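Local coordinates for signal recognition particle 54 kDa protein (Aeropyrum pernix, PDB 7EPK) that belongs to the SRP54 family of signal recognition particle proteins, joining a helical bundle and a P-loop GTPase domain to a helical signal peptide binding domain, at residues M326-Y330 with I377-Y382. Numbering follows the deposited sequence.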
# COMPACT_ATOMS: atom_id res chain seq x y z
N MET A 326 -7.74 -15.05 33.19
CA MET A 326 -8.60 -14.17 32.35
C MET A 326 -7.80 -13.69 31.14
O MET A 326 -8.42 -13.47 30.08
CB MET A 326 -9.11 -12.96 33.14
CG MET A 326 -10.23 -13.31 34.13
SD MET A 326 -11.59 -14.29 33.41
CE MET A 326 -12.58 -14.54 34.88
N ARG A 327 -6.48 -13.55 31.27
CA ARG A 327 -5.59 -13.06 30.18
C ARG A 327 -5.38 -14.20 29.18
O ARG A 327 -5.35 -13.90 27.97
CB ARG A 327 -4.27 -12.52 30.72
CG ARG A 327 -4.40 -11.12 31.28
CD ARG A 327 -3.24 -10.63 32.12
NE ARG A 327 -3.46 -9.24 32.49
CZ ARG A 327 -2.55 -8.46 33.04
NH1 ARG A 327 -2.83 -7.20 33.31
NH2 ARG A 327 -1.35 -8.95 33.32
N THR A 328 -5.29 -15.44 29.67
CA THR A 328 -5.18 -16.66 28.83
C THR A 328 -6.44 -16.77 27.99
O THR A 328 -6.32 -16.85 26.77
CB THR A 328 -4.99 -17.91 29.69
OG1 THR A 328 -3.73 -17.80 30.35
CG2 THR A 328 -5.06 -19.19 28.89
N ILE A 329 -7.60 -16.75 28.66
CA ILE A 329 -8.95 -16.86 28.02
C ILE A 329 -9.14 -15.70 27.03
O ILE A 329 -9.62 -15.93 25.90
CB ILE A 329 -10.07 -16.90 29.08
CG1 ILE A 329 -9.90 -18.08 30.03
CG2 ILE A 329 -11.43 -16.90 28.41
CD1 ILE A 329 -11.02 -18.23 31.03
N TYR A 330 -8.78 -14.49 27.43
CA TYR A 330 -8.90 -13.31 26.54
C TYR A 330 -8.09 -13.53 25.25
O TYR A 330 -8.61 -13.19 24.18
CB TYR A 330 -8.42 -12.05 27.24
CG TYR A 330 -8.66 -10.82 26.40
CD1 TYR A 330 -9.87 -10.16 26.45
CD2 TYR A 330 -7.70 -10.35 25.54
CE1 TYR A 330 -10.10 -9.02 25.71
CE2 TYR A 330 -7.92 -9.21 24.78
CZ TYR A 330 -9.13 -8.54 24.86
OH TYR A 330 -9.36 -7.41 24.13
N ILE A 377 -14.35 -9.24 30.04
CA ILE A 377 -12.95 -9.24 30.56
C ILE A 377 -12.43 -7.80 30.50
O ILE A 377 -11.81 -7.32 31.47
CB ILE A 377 -12.05 -10.22 29.78
CG1 ILE A 377 -12.51 -11.67 29.92
CG2 ILE A 377 -10.61 -10.09 30.22
CD1 ILE A 377 -11.88 -12.59 28.93
N GLU A 378 -12.71 -7.09 29.42
CA GLU A 378 -12.22 -5.70 29.23
C GLU A 378 -12.77 -4.78 30.33
O GLU A 378 -12.13 -3.76 30.59
CB GLU A 378 -12.56 -5.22 27.81
CG GLU A 378 -11.76 -5.92 26.73
CD GLU A 378 -12.25 -5.62 25.32
OE1 GLU A 378 -11.87 -6.35 24.38
OE2 GLU A 378 -13.01 -4.66 25.18
N SER A 379 -13.90 -5.13 30.96
CA SER A 379 -14.60 -4.29 31.98
C SER A 379 -14.18 -4.69 33.41
O SER A 379 -14.37 -3.87 34.33
CB SER A 379 -16.12 -4.32 31.81
OG SER A 379 -16.52 -3.77 30.55
N MET A 380 -13.60 -5.88 33.60
CA MET A 380 -13.01 -6.30 34.90
C MET A 380 -11.83 -5.39 35.25
O MET A 380 -11.07 -5.07 34.35
CB MET A 380 -12.49 -7.73 34.78
CG MET A 380 -13.53 -8.74 34.38
SD MET A 380 -12.84 -10.38 34.57
CE MET A 380 -14.27 -11.43 34.37
N THR A 381 -11.65 -5.04 36.53
CA THR A 381 -10.47 -4.28 37.04
C THR A 381 -9.21 -5.14 36.85
O THR A 381 -9.31 -6.37 36.71
CB THR A 381 -10.58 -3.88 38.53
OG1 THR A 381 -10.29 -4.98 39.39
CG2 THR A 381 -11.94 -3.38 38.94
N TYR A 382 -8.05 -4.51 36.90
CA TYR A 382 -6.75 -5.23 36.83
C TYR A 382 -6.66 -6.23 37.98
O TYR A 382 -6.06 -7.28 37.79
CB TYR A 382 -5.59 -4.23 36.82
CG TYR A 382 -5.53 -3.41 35.57
CD1 TYR A 382 -5.19 -3.98 34.35
CD2 TYR A 382 -5.88 -2.07 35.58
CE1 TYR A 382 -5.15 -3.22 33.19
CE2 TYR A 382 -5.86 -1.31 34.43
CZ TYR A 382 -5.49 -1.88 33.23
OH TYR A 382 -5.47 -1.11 32.09
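Y330 reaches across from helix 326-337 to I377 and E378. Its CB rests on I377 CD1 at 3.9 Å. With CG anti to the backbone N, chi1 -174° carries the ring alongside I377, where Y330 CD1 meets I377 CG2 at 3.8 Å. One atom further, Y330 CE1 lies 3.7 Å from E378 CG. At the tip, Y330 OH donates a hydrogen bond of 2.7 Å to E378 OE1. The carboxylate oxygen sits at the ring edge, in the ring plane, but the hydroxyl meets it on its anti side, 30° out of the carboxylate plane; the two planes are turned 59° apart.

Behind the tyrosine the contact is mostly apolar. I377 CD1 lies against M326 O and I329 CG2, while L413 of helix 409-423 packs on both isoleucines. M326, its chain bent at chi2, crosses the extended M380 at about a right angle, and M326 CE meets M380 CE at 3.6 Å; L385 of helix 382-386 touches both methionines. Nearer solvent, R327 NH1 comes 4.1 Å from Y382 CD1, edge toward edge.

Both segments belong to the signal peptide binding domain, whose methionine-rich character in SRP54 proteins is well known, yet here M326 and M380 are buried among apolar neighbours. The chemistry is graded: flexible thioethers and branched aliphatics fill the interior, and at the partly exposed margin a hydrogen bond to the E378 carboxylate, probably ionised, ties the tyrosine's tip to segment 377-382, probably limiting how far its ring can swing.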